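Local coordinates for disulfide isomerase (PDB 3L9U), which probably forms disulfide bonds in other proteins by donating its own redox-active disulfide, as a thioredoxin-fold oxidoreductase of the DsbA type, at residues A[26-31]-A[43-48]; A[60-65]-A[71-76]. All coordinates share one frame; numbering follows the deposited sequence.

Contact 1: residues A[26-31]-A[43-48]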
loop_
_atom_site.group_PDB
_atom_site.type_symbol
_atom_site.label_atom_id
_atom_site.label_comp_id
_atom_site.label_asym_id
_atom_site.label_seq_id
_atom_site.Cartn_x
_atom_site.Cartn_y
_atom_site.Cartn_z
ATOM N N LEU A 26 -0.472 10.247 1.914
ATOM C CA LEU A 26 -1.166 9.243 2.706
ATOM C C LEU A 26 -0.536 7.919 2.307
ATOM O O LEU A 26 -0.817 7.382 1.235
ATOM C CB LEU A 26 -2.669 9.232 2.410
ATOM C CG LEU A 26 -3.476 8.124 3.096
ATOM C CD1 LEU A 26 -3.331 8.204 4.617
ATOM C CD2 LEU A 26 -4.938 8.190 2.677
ATOM N N ILE A 27 0.367 7.430 3.144
ATOM C CA ILE A 27 1.004 6.149 2.902
ATOM C C ILE A 27 0.130 5.056 3.502
ATOM O O ILE A 27 -0.376 5.199 4.615
ATOM C CB ILE A 27 2.425 6.098 3.517
ATOM C CG1 ILE A 27 3.396 6.888 2.624
ATOM C CG2 ILE A 27 2.895 4.644 3.671
ATOM C CD1 ILE A 27 4.795 7.113 3.221
ATOM N N LYS A 28 -0.077 3.980 2.754
ATOM C CA LYS A 28 -0.731 2.808 3.315
ATOM C C LYS A 28 0.252 1.664 3.270
ATOM O O LYS A 28 0.583 1.178 2.191
ATOM C CB LYS A 28 -1.985 2.418 2.533
ATOM C CG LYS A 28 -2.724 1.238 3.161
ATOM C CD LYS A 28 -3.866 0.747 2.270
ATOM C CE LYS A 28 -4.689 -0.358 2.931
ATOM N NZ LYS A 28 -5.799 -0.844 2.048
ATOM N N VAL A 29 0.750 1.259 4.433
ATOM C CA VAL A 29 1.572 0.059 4.512
ATOM C C VAL A 29 0.618 -1.132 4.511
ATOM O O VAL A 29 -0.314 -1.197 5.325
ATOM C CB VAL A 29 2.437 0.036 5.788
ATOM C CG1 VAL A 29 3.292 -1.227 5.832
ATOM C CG2 VAL A 29 3.317 1.297 5.868
ATOM N N PHE A 30 0.839 -2.065 3.590
ATOM C CA PHE A 30 -0.070 -3.188 3.424
ATOM C C PHE A 30 0.697 -4.421 2.999
ATOM O O PHE A 30 1.858 -4.329 2.584
ATOM C CB PHE A 30 -1.165 -2.853 2.388
ATOM C CG PHE A 30 -0.699 -2.921 0.949
ATOM C CD1 PHE A 30 0.135 -1.941 0.418
ATOM C CD2 PHE A 30 -1.111 -3.960 0.129
ATOM C CE1 PHE A 30 0.566 -2.018 -0.912
ATOM C CE2 PHE A 30 -0.690 -4.050 -1.190
ATOM C CZ PHE A 30 0.145 -3.075 -1.718
ATOM N N SER A 31 0.045 -5.575 3.103
ATOM C CA SER A 31 0.606 -6.817 2.578
ATOM C C SER A 31 -0.458 -7.581 1.813
ATOM O O SER A 31 -1.620 -7.626 2.233
ATOM C CB SER A 31 1.147 -7.689 3.716
ATOM O OG SER A 31 1.397 -9.015 3.280
ATOM N N ALA A 43 -13.103 -1.350 0.608
ATOM C CA ALA A 43 -14.177 -0.473 1.083
ATOM C C ALA A 43 -13.767 0.931 1.539
ATOM O O ALA A 43 -14.543 1.881 1.393
ATOM C CB ALA A 43 -14.952 -1.166 2.192
ATOM N N VAL A 44 -12.564 1.061 2.098
ATOM C CA VAL A 44 -12.194 2.273 2.831
ATOM C C VAL A 44 -11.101 3.096 2.141
ATOM O O VAL A 44 -11.196 4.329 2.053
ATOM C CB VAL A 44 -11.717 1.920 4.269
ATOM C CG1 VAL A 44 -11.194 3.162 4.998
ATOM C CG2 VAL A 44 -12.840 1.233 5.068
ATOM N N THR A 45 -10.063 2.420 1.657
ATOM C CA THR A 45 -8.892 3.119 1.132
ATOM C C THR A 45 -9.219 4.065 -0.020
ATOM O O THR A 45 -8.742 5.197 -0.057
ATOM C CB THR A 45 -7.801 2.112 0.735
ATOM O OG1 THR A 45 -7.454 1.351 1.897
ATOM C CG2 THR A 45 -6.553 2.819 0.200
ATOM N N GLY A 46 -10.040 3.605 -0.955
ATOM C CA GLY A 46 -10.398 4.418 -2.102
ATOM C C GLY A 46 -11.167 5.679 -1.749
ATOM O O GLY A 46 -10.760 6.789 -2.103
ATOM N N PRO A 47 -12.294 5.525 -1.044
ATOM C CA PRO A 47 -13.076 6.717 -0.711
ATOM C C PRO A 47 -12.322 7.702 0.173
ATOM O O PRO A 47 -12.467 8.913 -0.019
ATOM C CB PRO A 47 -14.288 6.141 0.026
ATOM C CG PRO A 47 -14.436 4.769 -0.549
ATOM C CD PRO A 47 -13.035 4.281 -0.777
ATOM N N VAL A 48 -11.551 7.213 1.140
ATOM C CA VAL A 48 -10.762 8.127 1.964
ATOM C C VAL A 48 -9.715 8.862 1.119
ATOM O O VAL A 48 -9.583 10.096 1.200
ATOM C CB VAL A 48 -10.106 7.407 3.166
ATOM C CG1 VAL A 48 -9.130 8.334 3.878
ATOM C CG2 VAL A 48 -11.191 6.914 4.142
#

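Contact 2: residues A[60-65]-A[71-76]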
loop_
_atom_site.group_PDB
_atom_site.type_symbol
_atom_site.label_atom_id
_atom_site.label_comp_id
_atom_site.label_asym_id
_atom_site.label_seq_id
_atom_site.Cartn_x
_atom_site.Cartn_y
_atom_site.Cartn_z
ATOM N N PRO A 60 1.100 3.779 -1.765
ATOM C CA PRO A 60 1.184 2.431 -1.186
ATOM C C PRO A 60 2.617 2.067 -0.806
ATOM O O PRO A 60 3.536 2.383 -1.567
ATOM C CB PRO A 60 0.734 1.515 -2.333
ATOM C CG PRO A 60 0.108 2.380 -3.348
ATOM C CD PRO A 60 0.638 3.771 -3.164
ATOM N N PHE A 61 2.796 1.429 0.349
ATOM C CA PHE A 61 4.081 0.850 0.747
ATOM C C PHE A 61 3.831 -0.635 1.002
ATOM O O PHE A 61 3.125 -0.979 1.945
ATOM C CB PHE A 61 4.579 1.474 2.062
ATOM C CG PHE A 61 5.557 2.615 1.900
ATOM C CD1 PHE A 61 5.330 3.648 1.000
ATOM C CD2 PHE A 61 6.686 2.683 2.715
ATOM C CE1 PHE A 61 6.231 4.704 0.889
ATOM C CE2 PHE A 61 7.582 3.741 2.613
ATOM C CZ PHE A 61 7.361 4.745 1.692
ATOM N N HIS A 62 4.377 -1.521 0.172
ATOM C CA HIS A 62 4.194 -2.945 0.422
ATOM C C HIS A 62 5.191 -3.464 1.451
ATOM O O HIS A 62 6.364 -3.077 1.453
ATOM C CB HIS A 62 4.247 -3.787 -0.858
ATOM C CG HIS A 62 3.759 -5.185 -0.656
ATOM N ND1 HIS A 62 4.589 -6.290 -0.714
ATOM C CD2 HIS A 62 2.528 -5.659 -0.343
ATOM C CE1 HIS A 62 3.885 -7.380 -0.470
ATOM N NE2 HIS A 62 2.630 -7.027 -0.239
ATOM N N LEU A 63 4.703 -4.341 2.320
ATOM C CA LEU A 63 5.498 -4.910 3.399
ATOM C C LEU A 63 6.108 -6.222 2.918
ATOM O O LEU A 63 5.397 -7.218 2.770
ATOM C CB LEU A 63 4.595 -5.165 4.601
ATOM C CG LEU A 63 5.253 -5.803 5.830
ATOM C CD1 LEU A 63 6.311 -4.900 6.451
ATOM C CD2 LEU A 63 4.194 -6.180 6.867
ATOM N N GLU A 64 7.414 -6.233 2.665
ATOM C CA GLU A 64 8.018 -7.409 2.036
ATOM C C GLU A 64 8.194 -8.591 2.985
ATOM O O GLU A 64 8.385 -9.723 2.540
ATOM C CB GLU A 64 9.350 -7.067 1.360
ATOM C CG GLU A 64 10.469 -6.690 2.305
ATOM C CD GLU A 64 11.829 -6.650 1.604
ATOM O OE1 GLU A 64 12.217 -5.576 1.097
ATOM O OE2 GLU A 64 12.501 -7.698 1.562
ATOM N N THR A 65 8.115 -8.327 4.285
ATOM C CA THR A 65 8.455 -9.327 5.297
ATOM C C THR A 65 7.363 -10.371 5.554
ATOM O O THR A 65 7.632 -11.440 6.102
ATOM C CB THR A 65 8.837 -8.647 6.629
ATOM O OG1 THR A 65 7.809 -7.718 7.005
ATOM C CG2 THR A 65 10.154 -7.903 6.480
ATOM N N LYS A 71 8.507 -10.189 -1.062
ATOM C CA LYS A 71 9.387 -9.397 -1.910
ATOM C C LYS A 71 8.995 -9.484 -3.380
ATOM O O LYS A 71 9.096 -8.497 -4.108
ATOM C CB LYS A 71 10.857 -9.768 -1.711
ATOM C CG LYS A 71 11.832 -8.888 -2.502
ATOM C CD LYS A 71 11.818 -7.435 -2.043
ATOM C CE LYS A 71 12.780 -6.581 -2.867
ATOM N NZ LYS A 71 14.200 -6.990 -2.680
ATOM N N GLN A 72 8.544 -10.655 -3.823
ATOM C CA GLN A 72 8.081 -10.789 -5.203
ATOM C C GLN A 72 6.900 -9.850 -5.458
ATOM O O GLN A 72 6.833 -9.183 -6.494
ATOM C CB GLN A 72 7.679 -12.234 -5.530
ATOM C CG GLN A 72 8.846 -13.196 -5.691
ATOM C CD GLN A 72 9.352 -13.737 -4.370
ATOM O OE1 GLN A 72 8.826 -13.409 -3.312
ATOM N NE2 GLN A 72 10.373 -14.585 -4.429
ATOM N N ALA A 73 5.963 -9.811 -4.514
ATOM C CA ALA A 73 4.824 -8.912 -4.625
ATOM C C ALA A 73 5.290 -7.460 -4.658
ATOM O O ALA A 73 4.804 -6.662 -5.460
ATOM C CB ALA A 73 3.857 -9.135 -3.470
ATOM N N SER A 74 6.215 -7.111 -3.769
ATOM C CA SER A 74 6.739 -5.752 -3.745
ATOM C C SER A 74 7.340 -5.370 -5.097
ATOM O O SER A 74 7.130 -4.261 -5.595
ATOM C CB SER A 74 7.801 -5.586 -2.648
ATOM O OG SER A 74 7.219 -5.591 -1.359
ATOM N N GLU A 75 8.114 -6.281 -5.675
ATOM C CA GLU A 75 8.773 -6.007 -6.945
ATOM C C GLU A 75 7.742 -5.740 -8.029
ATOM O O GLU A 75 7.851 -4.768 -8.775
ATOM C CB GLU A 75 9.707 -7.160 -7.333
ATOM C CG GLU A 75 10.922 -7.250 -6.418
ATOM C CD GLU A 75 11.800 -8.450 -6.701
ATOM O OE1 GLU A 75 11.289 -9.452 -7.247
ATOM O OE2 GLU A 75 12.999 -8.389 -6.360
ATOM N N VAL A 76 6.726 -6.596 -8.107
ATOM C CA VAL A 76 5.671 -6.393 -9.085
ATOM C C VAL A 76 4.912 -5.086 -8.823
ATOM O O VAL A 76 4.681 -4.310 -9.745
ATOM C CB VAL A 76 4.704 -7.588 -9.130
ATOM C CG1 VAL A 76 3.475 -7.252 -9.976
ATOM C CG2 VAL A 76 5.428 -8.831 -9.657
HETATM O O HOH W 1 8.574 -4.091 0.169
HETATM O O HOH W 2 9.842 -12.097 0.902
#

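Contact 1: residues A[26-31]-A[43-48]
Lys-28 and Thr-45 meet tip to tip, and their polar ends make the one hydrogen bond between 26-31 and 43-48: Lys-28 NZ donates to Thr-45 OG1 at 2.8 Å. The lysine spans the gap because its chain is straight throughout, from chi1 of -177° to chi4 of -179°, which carries the ammonium group from the strand to the helix. Its last methylenes follow the same line, with Lys-28 CE 3.4 Å from Thr-45 OG1 and Lys-28 CD 4.0 Å from the methyl Thr-45 CG2. At the other end of the contact Leu-26 CD2 reaches Val-48 CG1 at 4.4 Å, a loose apolar approach one helical turn after Thr-45.

Both polar atoms have further direct partners outside the two segments. Lys-28 NZ also forms a salt bridge with Asp-41 OD2, so a buried charge finds a counter-charge as well as a hydroxyl. Thr-45 OG1 hydrogen-bonds to Tyr-171 OH and weakly to Tyr-40 O; chi1 at -59° turns this oxygen toward the lysine end and leaves CG2 beside Lys-28 CD. The side chain of Lys-28 also runs near the probable redox-active CxxC, Cys-34 and Cys-37, without touching it.

The geometry is that of a thioredoxin-fold beta-alpha-beta crossover. Strand 25-30 is paired on one side with parallel strand 57-62, through backbone bonds such as Leu-26 with Thr-57 and Lys-28 with Phe-61. Helix 45-52 packs over this part of the sheet, while Val-48 also touches Ile-187 and Met-190 of helix 187-198.

Contact 2: residues A[60-65]-A[71-76]
Lys-71 is the first residue of 71-76 to meet 60-65, lying side by side with Glu-64 so that both chains point the same way. Lys-71 CD rests 3.7 Å from Glu-64 OE1, but Lys-71 NZ stays 4.5 Å from that oxygen, beyond a salt bridge; bends at chi2 and chi4 make the methylene, not the ammonium, the touching part. Their backbones are joined through a water that accepts from Lys-71 N at 3.0 Å and donates to Glu-64 O at 3.2 Å.

Ala-73 follows, with its methyl CB set obliquely against the His-62 ring, 3.5 Å from CE1. Next, Ser-74 OG comes to the edge of that ring, in its plane, and shares a hydrogen bond of 2.8 Å with His-62 ND1 at an angle of 159°. With CG trans to the backbone N (chi1 -167°), His-62 presents this nitrogen to the helix. Ser-74 OG also bonds to Gly-70 O and approaches a water held by His-62 O.

His-62 NE2 is bonded to Tyr-32 N, so both ring nitrogens are engaged, which should restrain rotation of the imidazole. Edge-to-face contacts with Phe-30 and Phe-77 confine it further. The chemistry therefore implies a buried histidine held at both nitrogens, linking strand 57-62, helix 70-86 and the backbone two residues before Cys-34, beside a looser, water-mediated pairing at Glu-64 and Lys-71.

In the fold
Strands 25-30 and 57-62 are parallel neighbours in one sheet, and contacts 1 and 2, with centres about 15 Å apart, each join one of them to a helix. They also meet directly, Phe-30 O lying 2.9 Å from Leu-63 N in a probable hydrogen bond. Contact 1 is buried throughout and lies within the crossover, where a charged lysine end is compensated inside the fold. Contact 2 is buried at its histidine, alanine and serine but partly exposed at its glutamate and lysine; the histidine-serine bond marks the interior, an oppositely charged pair beyond salt-bridge distance marks the rim, and a water lies at each end. It closes where the chain leaves the sheet for helix 70-86.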